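Local coordinates for protein transmembrane oligosaccharyl transferase (Archaeoglobus fulgidus, PDB 3WAJ) that belongs to the STT3/AglB family of integral membrane oligosaccharyl transferases and binds a zinc ion, at residues S549-G554 against P569-I574; Y545-W550 against A561-I566; T72-G77 against F538-E543; D47-Y52 against I557-H562. All blocks are in the same frame, centred on the assembly; numbering follows the deposited sequence.

Contact 1 (S549-G554 against P569-I574); sequences SWWDYG and PFQAGI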
# COMPACT_ATOMS: atom_id res chain seq x y z
N SER A 549 12.56 4.09 9.05
CA SER A 549 12.38 2.70 8.66
C SER A 549 12.00 2.73 7.18
O SER A 549 11.81 3.79 6.62
CB SER A 549 11.27 2.07 9.51
OG SER A 549 11.02 0.74 9.10
N TRP A 550 11.87 1.57 6.55
CA TRP A 550 11.50 1.55 5.14
C TRP A 550 10.08 2.15 4.99
O TRP A 550 9.32 2.19 5.97
CB TRP A 550 11.58 0.11 4.60
CG TRP A 550 11.49 -0.01 3.10
CD1 TRP A 550 10.77 -0.94 2.40
CD2 TRP A 550 12.14 0.81 2.11
NE1 TRP A 550 10.93 -0.75 1.05
CE2 TRP A 550 11.76 0.32 0.84
CE3 TRP A 550 13.00 1.92 2.17
CZ2 TRP A 550 12.22 0.88 -0.36
CZ3 TRP A 550 13.44 2.49 0.98
CH2 TRP A 550 13.05 1.97 -0.27
N TRP A 551 9.73 2.63 3.80
CA TRP A 551 8.49 3.40 3.65
C TRP A 551 7.22 2.57 3.84
O TRP A 551 6.19 3.11 4.25
CB TRP A 551 8.46 4.15 2.32
CG TRP A 551 8.52 3.27 1.09
CD1 TRP A 551 9.64 2.90 0.41
CD2 TRP A 551 7.41 2.71 0.37
NE1 TRP A 551 9.30 2.13 -0.68
CE2 TRP A 551 7.94 1.99 -0.73
CE3 TRP A 551 6.02 2.73 0.56
CZ2 TRP A 551 7.13 1.31 -1.65
CZ3 TRP A 551 5.21 2.04 -0.36
CH2 TRP A 551 5.77 1.34 -1.45
N ASP A 552 7.30 1.27 3.54
CA ASP A 552 6.18 0.33 3.73
C ASP A 552 5.51 0.44 5.09
O ASP A 552 4.29 0.30 5.20
CB ASP A 552 6.68 -1.12 3.59
CG ASP A 552 7.11 -1.46 2.20
OD1 ASP A 552 7.09 -0.58 1.31
OD2 ASP A 552 7.49 -2.62 2.01
N TYR A 553 6.34 0.69 6.11
CA TYR A 553 5.98 0.51 7.52
C TYR A 553 5.42 1.78 8.18
O TYR A 553 5.01 1.74 9.35
CB TYR A 553 7.21 -0.05 8.28
CG TYR A 553 7.73 -1.30 7.62
CD1 TYR A 553 6.90 -2.41 7.47
CD2 TYR A 553 9.02 -1.39 7.11
CE1 TYR A 553 7.33 -3.58 6.85
CE2 TYR A 553 9.48 -2.58 6.47
CZ TYR A 553 8.61 -3.67 6.34
OH TYR A 553 9.01 -4.86 5.71
N GLY A 554 5.38 2.89 7.44
CA GLY A 554 5.01 4.19 7.98
C GLY A 554 3.66 4.24 8.67
O GLY A 554 3.52 4.79 9.78
N PRO A 569 3.76 4.92 3.28
CA PRO A 569 3.25 4.14 2.15
C PRO A 569 2.62 4.98 1.03
O PRO A 569 2.14 4.39 0.06
CB PRO A 569 2.22 3.21 2.82
CG PRO A 569 2.72 3.10 4.27
CD PRO A 569 3.16 4.51 4.56
N PHE A 570 2.61 6.31 1.15
CA PHE A 570 2.37 7.20 -0.00
C PHE A 570 3.67 7.49 -0.73
O PHE A 570 3.69 8.35 -1.61
CB PHE A 570 1.79 8.55 0.43
CG PHE A 570 0.63 8.44 1.36
CD1 PHE A 570 -0.43 7.59 1.06
CD2 PHE A 570 0.60 9.15 2.54
CE1 PHE A 570 -1.49 7.47 1.93
CE2 PHE A 570 -0.46 9.02 3.42
CZ PHE A 570 -1.50 8.19 3.11
N GLN A 571 4.74 6.80 -0.33
CA GLN A 571 6.09 6.96 -0.87
C GLN A 571 6.73 8.32 -0.61
O GLN A 571 7.60 8.76 -1.37
CB GLN A 571 6.15 6.57 -2.36
CG GLN A 571 5.79 5.09 -2.60
CD GLN A 571 5.67 4.72 -4.07
OE1 GLN A 571 5.85 5.57 -4.96
NE2 GLN A 571 5.36 3.47 -4.34
N ALA A 572 6.31 8.98 0.48
CA ALA A 572 7.00 10.16 0.99
C ALA A 572 8.21 9.74 1.85
O ALA A 572 8.17 8.69 2.50
CB ALA A 572 6.05 10.99 1.82
N GLY A 573 9.26 10.56 1.86
CA GLY A 573 10.38 10.34 2.76
C GLY A 573 11.35 9.23 2.38
O GLY A 573 12.19 8.82 3.20
N ILE A 574 11.26 8.73 1.15
CA ILE A 574 12.21 7.72 0.68
C ILE A 574 13.61 8.33 0.44
O ILE A 574 14.62 7.69 0.69
CB ILE A 574 11.71 7.01 -0.59
CG1 ILE A 574 10.47 6.16 -0.27
CG2 ILE A 574 12.81 6.14 -1.20
CD1 ILE A 574 9.65 5.75 -1.52

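Contact 2 (Y545-W550 against A561-I566); sequences YGVISW and AHRMPI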
# COMPACT_ATOMS: atom_id res chain seq x y z
N TYR A 545 10.78 13.99 17.69
CA TYR A 545 11.83 13.20 17.04
C TYR A 545 11.24 12.27 15.98
O TYR A 545 10.05 11.97 16.00
CB TYR A 545 12.67 12.39 18.06
CG TYR A 545 11.85 11.48 18.96
CD1 TYR A 545 11.31 10.29 18.48
CD2 TYR A 545 11.62 11.82 20.29
CE1 TYR A 545 10.56 9.46 19.30
CE2 TYR A 545 10.86 10.99 21.12
CZ TYR A 545 10.34 9.81 20.61
OH TYR A 545 9.59 8.99 21.43
N GLY A 546 12.09 11.80 15.06
CA GLY A 546 11.60 10.96 13.99
C GLY A 546 12.01 9.51 14.15
O GLY A 546 13.01 9.18 14.81
N VAL A 547 11.22 8.65 13.53
CA VAL A 547 11.46 7.23 13.52
C VAL A 547 11.70 6.80 12.07
O VAL A 547 10.82 6.92 11.21
CB VAL A 547 10.26 6.50 14.09
CG1 VAL A 547 10.49 4.96 14.07
CG2 VAL A 547 9.98 6.97 15.51
N ILE A 548 12.90 6.29 11.80
CA ILE A 548 13.26 5.94 10.44
C ILE A 548 13.20 4.43 10.16
O ILE A 548 13.72 3.60 10.90
CB ILE A 548 14.63 6.53 10.04
CG1 ILE A 548 14.81 6.47 8.52
CG2 ILE A 548 15.77 5.81 10.74
CD1 ILE A 548 15.74 7.53 7.98
N SER A 549 12.56 4.09 9.05
CA SER A 549 12.38 2.70 8.66
C SER A 549 12.00 2.73 7.18
O SER A 549 11.81 3.79 6.62
CB SER A 549 11.27 2.07 9.51
OG SER A 549 11.02 0.74 9.10
N TRP A 550 11.87 1.57 6.55
CA TRP A 550 11.50 1.55 5.14
C TRP A 550 10.08 2.15 4.99
O TRP A 550 9.32 2.19 5.97
CB TRP A 550 11.58 0.11 4.60
CG TRP A 550 11.49 -0.01 3.10
CD1 TRP A 550 10.77 -0.94 2.40
CD2 TRP A 550 12.14 0.81 2.11
NE1 TRP A 550 10.93 -0.75 1.05
CE2 TRP A 550 11.76 0.32 0.84
CE3 TRP A 550 13.00 1.92 2.17
CZ2 TRP A 550 12.22 0.88 -0.36
CZ3 TRP A 550 13.44 2.49 0.98
CH2 TRP A 550 13.05 1.97 -0.27
N ALA A 561 2.58 2.66 17.04
CA ALA A 561 3.56 3.21 17.96
C ALA A 561 3.20 4.63 18.41
O ALA A 561 3.76 5.12 19.38
CB ALA A 561 4.94 3.19 17.34
N HIS A 562 2.28 5.28 17.69
CA HIS A 562 2.04 6.72 17.86
C HIS A 562 3.37 7.49 17.87
O HIS A 562 3.59 8.35 18.72
CB HIS A 562 1.26 7.02 19.16
CG HIS A 562 -0.20 6.69 19.09
ND1 HIS A 562 -1.05 6.86 20.17
CD2 HIS A 562 -0.97 6.19 18.09
CE1 HIS A 562 -2.27 6.49 19.83
NE2 HIS A 562 -2.25 6.09 18.57
N ARG A 563 4.27 7.14 16.95
CA ARG A 563 5.49 7.91 16.73
C ARG A 563 5.52 8.42 15.30
O ARG A 563 4.64 8.08 14.51
CB ARG A 563 6.75 7.09 17.07
CG ARG A 563 6.85 6.77 18.56
CD ARG A 563 6.80 8.04 19.46
NE ARG A 563 6.91 7.70 20.89
CZ ARG A 563 5.88 7.43 21.68
NH1 ARG A 563 4.64 7.49 21.20
NH2 ARG A 563 6.08 7.12 22.96
N MET A 564 6.50 9.23 14.94
CA MET A 564 6.45 9.89 13.65
C MET A 564 7.47 9.33 12.66
O MET A 564 8.66 9.54 12.81
CB MET A 564 6.63 11.40 13.82
CG MET A 564 5.68 12.02 14.84
SD MET A 564 6.06 13.77 15.06
CE MET A 564 4.56 14.37 15.87
N PRO A 565 6.98 8.63 11.62
CA PRO A 565 7.88 8.01 10.63
C PRO A 565 8.38 9.01 9.61
O PRO A 565 7.67 9.93 9.17
CB PRO A 565 6.98 6.97 9.95
CG PRO A 565 5.60 7.60 10.01
CD PRO A 565 5.56 8.27 11.38
N ILE A 566 9.64 8.82 9.24
CA ILE A 566 10.28 9.60 8.18
C ILE A 566 9.65 9.28 6.81
O ILE A 566 9.50 10.15 5.94
CB ILE A 566 11.80 9.29 8.19
CG1 ILE A 566 12.56 10.34 8.99
CG2 ILE A 566 12.37 9.10 6.76
CD1 ILE A 566 12.41 10.19 10.52
O HOH W 1 8.22 10.34 16.91

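Contact 3 (T72-G77 against F538-E543); sequences TYYPYG and FSYPFE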
# COMPACT_ATOMS: atom_id res chain seq x y z
N THR A 72 3.05 12.24 10.06
CA THR A 72 3.71 11.37 9.08
C THR A 72 4.66 12.15 8.16
O THR A 72 4.68 13.38 8.19
CB THR A 72 2.69 10.58 8.27
OG1 THR A 72 3.35 9.51 7.61
CG2 THR A 72 1.97 11.48 7.27
N TYR A 73 5.45 11.43 7.37
CA TYR A 73 6.45 12.08 6.52
C TYR A 73 7.29 13.09 7.33
O TYR A 73 7.49 14.25 6.94
CB TYR A 73 5.78 12.72 5.27
CG TYR A 73 6.73 13.37 4.28
CD1 TYR A 73 8.06 12.97 4.17
CD2 TYR A 73 6.29 14.41 3.47
CE1 TYR A 73 8.92 13.58 3.28
CE2 TYR A 73 7.15 15.04 2.57
CZ TYR A 73 8.46 14.62 2.48
OH TYR A 73 9.31 15.24 1.60
N TYR A 74 7.79 12.64 8.47
CA TYR A 74 8.56 13.50 9.36
C TYR A 74 9.89 13.94 8.74
O TYR A 74 10.59 13.13 8.12
CB TYR A 74 8.80 12.76 10.68
CG TYR A 74 9.45 13.60 11.75
CD1 TYR A 74 8.70 14.43 12.57
CD2 TYR A 74 10.82 13.53 11.97
CE1 TYR A 74 9.30 15.19 13.58
CE2 TYR A 74 11.43 14.28 12.96
CZ TYR A 74 10.67 15.11 13.76
OH TYR A 74 11.29 15.85 14.76
N PRO A 75 10.26 15.21 8.92
CA PRO A 75 9.51 16.21 9.69
C PRO A 75 8.80 17.22 8.80
O PRO A 75 8.82 18.41 9.13
CB PRO A 75 10.64 16.96 10.40
CG PRO A 75 11.71 17.03 9.28
CD PRO A 75 11.58 15.71 8.51
N TYR A 76 8.19 16.77 7.71
CA TYR A 76 7.49 17.70 6.82
C TYR A 76 5.98 17.64 6.96
O TYR A 76 5.29 18.66 6.90
CB TYR A 76 7.89 17.44 5.35
CG TYR A 76 9.38 17.52 5.12
CD1 TYR A 76 10.00 18.75 4.87
CD2 TYR A 76 10.17 16.38 5.14
CE1 TYR A 76 11.37 18.82 4.65
CE2 TYR A 76 11.56 16.45 4.92
CZ TYR A 76 12.13 17.68 4.67
OH TYR A 76 13.48 17.77 4.46
N GLY A 77 5.44 16.44 7.13
CA GLY A 77 4.00 16.29 7.18
C GLY A 77 3.46 15.99 5.79
O GLY A 77 4.10 16.30 4.79
N PHE A 538 8.09 21.02 9.18
CA PHE A 538 6.89 21.54 9.82
C PHE A 538 7.28 22.10 11.17
O PHE A 538 8.25 21.67 11.77
CB PHE A 538 5.87 20.40 10.00
CG PHE A 538 4.55 20.83 10.61
CD1 PHE A 538 3.53 21.32 9.81
CD2 PHE A 538 4.31 20.68 11.96
CE1 PHE A 538 2.29 21.69 10.37
CE2 PHE A 538 3.08 21.04 12.54
CZ PHE A 538 2.06 21.54 11.74
N SER A 539 6.50 23.05 11.65
CA SER A 539 6.79 23.69 12.92
C SER A 539 5.98 23.01 14.03
O SER A 539 4.84 23.42 14.30
CB SER A 539 6.47 25.19 12.82
OG SER A 539 6.84 25.84 14.01
N TYR A 540 6.55 21.98 14.65
CA TYR A 540 5.84 21.21 15.67
C TYR A 540 5.65 22.01 16.96
O TYR A 540 6.51 22.80 17.31
CB TYR A 540 6.58 19.90 15.95
CG TYR A 540 6.58 18.99 14.76
CD1 TYR A 540 7.58 19.06 13.80
CD2 TYR A 540 5.57 18.05 14.58
CE1 TYR A 540 7.58 18.22 12.68
CE2 TYR A 540 5.55 17.21 13.47
CZ TYR A 540 6.56 17.29 12.52
OH TYR A 540 6.53 16.46 11.41
N PRO A 541 4.52 21.79 17.66
CA PRO A 541 4.12 22.52 18.88
C PRO A 541 4.89 22.02 20.09
O PRO A 541 4.68 22.47 21.21
CB PRO A 541 2.64 22.15 19.06
CG PRO A 541 2.24 21.43 17.81
CD PRO A 541 3.48 20.83 17.24
N PHE A 542 5.76 21.05 19.85
CA PHE A 542 6.63 20.55 20.89
C PHE A 542 7.89 19.90 20.33
O PHE A 542 8.01 19.60 19.13
CB PHE A 542 5.89 19.58 21.83
CG PHE A 542 5.56 18.22 21.19
CD1 PHE A 542 4.63 18.11 20.15
CD2 PHE A 542 6.16 17.05 21.67
CE1 PHE A 542 4.32 16.86 19.58
CE2 PHE A 542 5.86 15.81 21.11
CZ PHE A 542 4.93 15.71 20.07
N GLU A 543 8.80 19.70 21.24
CA GLU A 543 10.06 19.01 21.06
C GLU A 543 9.84 17.56 20.51
O GLU A 543 9.47 16.66 21.25
CB GLU A 543 10.75 19.05 22.45
CG GLU A 543 9.74 19.05 23.71
CD GLU A 543 9.03 20.42 24.08
OE1 GLU A 543 8.09 20.44 24.93
OE2 GLU A 543 9.41 21.49 23.56

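Contact 4 (D47-Y52 against I557-H562); sequences DPWYYY and IEAVAH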
# COMPACT_ATOMS: atom_id res chain seq x y z
N ASP A 47 -2.71 0.74 4.26
CA ASP A 47 -3.68 1.84 4.16
C ASP A 47 -4.88 1.80 5.13
O ASP A 47 -5.30 2.85 5.62
CB ASP A 47 -4.13 2.02 2.70
CG ASP A 47 -3.00 2.52 1.81
OD1 ASP A 47 -2.04 3.13 2.35
OD2 ASP A 47 -3.09 2.31 0.57
N PRO A 48 -5.42 0.60 5.43
CA PRO A 48 -6.47 0.58 6.46
C PRO A 48 -5.98 1.11 7.81
O PRO A 48 -6.78 1.67 8.56
CB PRO A 48 -6.84 -0.90 6.57
CG PRO A 48 -6.52 -1.46 5.19
CD PRO A 48 -5.25 -0.73 4.79
N TRP A 49 -4.70 0.95 8.13
CA TRP A 49 -4.19 1.54 9.36
C TRP A 49 -4.23 3.07 9.34
O TRP A 49 -4.40 3.71 10.38
CB TRP A 49 -2.79 1.02 9.69
CG TRP A 49 -2.85 -0.45 9.99
CD1 TRP A 49 -2.83 -1.48 9.08
CD2 TRP A 49 -3.00 -1.07 11.29
NE1 TRP A 49 -2.94 -2.69 9.74
CE2 TRP A 49 -3.05 -2.47 11.09
CE3 TRP A 49 -3.10 -0.58 12.59
CZ2 TRP A 49 -3.18 -3.38 12.15
CZ3 TRP A 49 -3.22 -1.49 13.65
CH2 TRP A 49 -3.26 -2.87 13.42
N TYR A 50 -4.08 3.66 8.16
CA TYR A 50 -4.10 5.11 8.06
C TYR A 50 -5.53 5.65 8.11
O TYR A 50 -5.77 6.71 8.71
CB TYR A 50 -3.36 5.61 6.81
CG TYR A 50 -3.08 7.08 6.90
CD1 TYR A 50 -2.09 7.55 7.76
CD2 TYR A 50 -3.82 8.00 6.17
CE1 TYR A 50 -1.81 8.91 7.88
CE2 TYR A 50 -3.55 9.38 6.27
CZ TYR A 50 -2.54 9.82 7.13
OH TYR A 50 -2.27 11.16 7.27
N TYR A 51 -6.48 4.95 7.49
CA TYR A 51 -7.89 5.28 7.71
C TYR A 51 -8.19 5.31 9.20
O TYR A 51 -8.77 6.26 9.71
CB TYR A 51 -8.85 4.35 6.96
CG TYR A 51 -9.16 4.93 5.61
CD1 TYR A 51 -9.88 6.11 5.51
CD2 TYR A 51 -8.68 4.34 4.45
CE1 TYR A 51 -10.11 6.70 4.27
CE2 TYR A 51 -8.92 4.90 3.21
CZ TYR A 51 -9.62 6.08 3.13
OH TYR A 51 -9.85 6.63 1.89
N TYR A 52 -7.75 4.27 9.88
CA TYR A 52 -7.89 4.13 11.32
C TYR A 52 -7.36 5.37 12.03
O TYR A 52 -8.04 5.95 12.87
CB TYR A 52 -7.16 2.85 11.73
CG TYR A 52 -6.94 2.61 13.20
CD1 TYR A 52 -5.66 2.33 13.69
CD2 TYR A 52 -8.00 2.63 14.11
CE1 TYR A 52 -5.42 2.07 15.02
CE2 TYR A 52 -7.77 2.37 15.48
CZ TYR A 52 -6.47 2.08 15.91
OH TYR A 52 -6.21 1.82 17.23
N ILE A 557 3.77 2.39 12.07
CA ILE A 557 4.54 3.13 13.05
C ILE A 557 3.67 4.22 13.64
O ILE A 557 3.59 4.39 14.85
CB ILE A 557 5.83 3.73 12.45
CG1 ILE A 557 6.84 2.62 12.15
CG2 ILE A 557 6.46 4.73 13.41
CD1 ILE A 557 8.13 3.12 11.50
N GLU A 558 2.99 4.95 12.77
CA GLU A 558 2.09 6.01 13.21
C GLU A 558 0.85 5.50 13.97
O GLU A 558 0.54 5.99 15.04
CB GLU A 558 1.64 6.84 12.02
CG GLU A 558 0.66 7.94 12.39
CD GLU A 558 0.38 8.86 11.20
OE1 GLU A 558 0.75 8.49 10.05
OE2 GLU A 558 -0.20 9.95 11.40
N ALA A 559 0.15 4.52 13.40
CA ALA A 559 -1.09 4.05 14.01
C ALA A 559 -0.87 3.19 15.26
O ALA A 559 -1.70 3.18 16.16
CB ALA A 559 -1.98 3.33 12.99
N VAL A 560 0.26 2.50 15.34
CA VAL A 560 0.48 1.57 16.45
C VAL A 560 1.47 2.10 17.49
O VAL A 560 1.23 2.01 18.69
CB VAL A 560 0.91 0.15 15.98
CG1 VAL A 560 1.10 -0.77 17.18
CG2 VAL A 560 -0.15 -0.44 15.04
N ALA A 561 2.58 2.66 17.04
CA ALA A 561 3.56 3.21 17.96
C ALA A 561 3.20 4.63 18.41
O ALA A 561 3.76 5.12 19.38
CB ALA A 561 4.94 3.19 17.34
N HIS A 562 2.28 5.28 17.69
CA HIS A 562 2.04 6.72 17.86
C HIS A 562 3.37 7.49 17.87
O HIS A 562 3.59 8.35 18.72
CB HIS A 562 1.26 7.02 19.16
CG HIS A 562 -0.20 6.69 19.09
ND1 HIS A 562 -1.05 6.86 20.17
CD2 HIS A 562 -0.97 6.19 18.09
CE1 HIS A 562 -2.27 6.49 19.83
NE2 HIS A 562 -2.25 6.09 18.57

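Contact 1 (S549-G554 against P569-I574)
Trp551 lays one face of its indole against Gln571 and Ile574, and each half of the ring system receives its own CH-pi contact. Gln571 CG stands over the six-membered ring of Trp551, 3.8 Å from its centroid and only 9° off the normal, while Ile574 CD1 lies 3.7 Å from the centroid of the five-membered ring. The next carbon back along the same branch, Ile574 CG1, reaches Trp551 CD1 at 3.4 Å. With chi2 at 173°, Gln571 runs straight on alongside the indole until NE2 is 3.6 Å from Trp551 CH2, its amide plane turned 76° to the ring. Pro569 arrives at the edge instead: its CA lies in the indole plane, 3.5 Å from Trp551 CE3, and Pro569 CG rests 3.3 Å from Asp552 O. On the opposite indole face, Asp552 OD1 sits over the centre. Further out, Asp552 OD2 forms a salt bridge with Lys618, which also bonds Tyr553 OH, and Trp625 meets Trp551 edge-to-face. The sequence WWDYG here is the signature motif of the STT3 family. No hydrogen bond crosses between the segments: Pro569 N has no hydrogen to offer Trp551 O, which instead accepts from Gly554 N. The two loops are therefore held together by CH-pi and apolar packing, while the motif's charged group is committed to Lys618.

Contact 2 (Y545-W550 against A561-I566)
Arg563 reaches past Val547 to Tyr545, touching something at nearly every step. Its CB packs on Val547 CG2 at 3.6 Å. The chain then bends at CG (chi2 -55°), which brings CD close to the phenol end of the tyrosine, 3.5 Å from Tyr545 OH. NE donates to that same Tyr545 OH at 3.0 Å; the bond is bent, 137° at the hydrogen, with the hydroxyl tilted 24° from the guanidinium plane. NH1 turns back to the backbone of the preceding residue, bonding His562 O at 2.8 Å, while NH2 bonds Thr514 O. Tyr545 OH has a second partner in Pro515 O, so both ends of this pair are tied to the chain after helix 501-513. Beside them the backbones pair in parallel: Val547 N donates to Met564 O at 2.8 Å, and Ile566 N to Val547 O at 3.0 Å, straddling Pro565. Just before this pairing a water bridges the two segments, donating to Tyr545 O and accepting from Met564 N. This is the pairing of a beta-alpha-beta unit: helix 554-561 connects the two strands, 564-565 forms one edge of the mixed sheet, and 546-548 lies between it and strand 605-611.

Contact 3 (T72-G77 against F538-E543)
The rings of Tyr74 and Tyr540 meet obliquely, centroids 5.2 Å apart and planes at 40°. One face of Tyr540 carries Phe538 CD2 over its centre, and Pro75 O lies near the plane at the edge of the same ring. Tyr74 has one face filled by the next residue: Pro75 CB sits over its centre, an arrangement that goes with the cis peptide bond between the two. Phe538 in turn presents its edge to Tyr540, with Tyr540 CG in its plane. Tyr540 holds CG beside its backbone N (chi1 -65°), which brings the phenol up to Pro75 and Tyr74. The closest approach between the two tyrosines is made by the phenol oxygen, Tyr540 OH coming to 3.2 Å from Tyr74 CD1 and 3.4 Å from Pro75 CA. That hydroxyl is occupied beyond the contact, hydrogen-bonded to Pro70 O, and Tyr74 OH likewise bonds Thr544 OG1 and Asn604 ND2. Between the segments there is one hydrogen bond, Phe538 N to Pro75 O, short at 2.7 Å, nearly straight at 162°, and lying in the carbonyl plane. Phe538 CB then leans on the following carbonyl, 3.6 Å from Tyr76 O. The turn that offers these carbonyls is itself held by Tyr73 O, which accepts from both Tyr76 N and Gly77 N. Around this, Tyr523 of helix 517-524 packs on Phe538 and Tyr540, and Met564 of strand 564-565 touches both Tyr74 and Tyr540. The contact thus fits the loop between strands 68-69 and 78-79 against the chain leading from helix 517-524 into strand 546-548.

Contact 4 (D47-Y52 against I557-H562)
Ala559 and Trp49 form the centre of this helix crossing, where the axes of the short segments 47-52 and 557-561 approach to 9.0 Å at 60°. Ala559 CB points into helix 47-60: it lies 3.6 Å from Trp49 O, near the plane at the edge of the Trp49 indole, and 3.9 Å from Tyr52 CD1. So small a side chain lets the other backbone come right up to it. Trp49, with CG anti to the carbonyl carbon (chi1 -66°), extends along the interface until CZ3 touches Val560 CG2 at 3.5 Å; its NE1 bonds Leu43 O. On the other flank Glu558 stretches out and sets OE1 in the plane of the Tyr50 ring, 3.4 Å from Tyr50 CE1, where the weakly positive ring hydrogens would suit a carboxylate; the two planes stand 63° apart. Glu558 OE2 forms a salt bridge with Arg53, whereas Tyr50 OH bonds Asp69. Asp47, in the same segment as Trp49, coordinates the zinc ion together with Asp161 and His163. Helix 102-118 packs on Trp49 and Tyr52, and helix 501-513 on Val560. The crossing joins a helix of the STT3 N-terminal region to the beta-alpha-beta helix of the AglB core region.

Following the chain from the N terminus, helix 47-60 opens contact 4 and the turn at 72-77 opens contact 3. Some 460 residues later contact 3 closes at 538-543, nested inside the larger loop that contact 4 completes at 557-562. Contacts 2 and 1 start together, sharing Ser549 and Trp550, before that closure; contact 2 ends on the stretch where contact 4 ends, while contact 1 closes later, at 569-574, and so crosses contact 4. Contacts 3 and 4 join the STT3 N-terminal region to the AglB core region, and contacts 1 and 2 lie within the latter. Pro565 O and Tyr74 N, a probable hydrogen bond, link contacts 2 and 3.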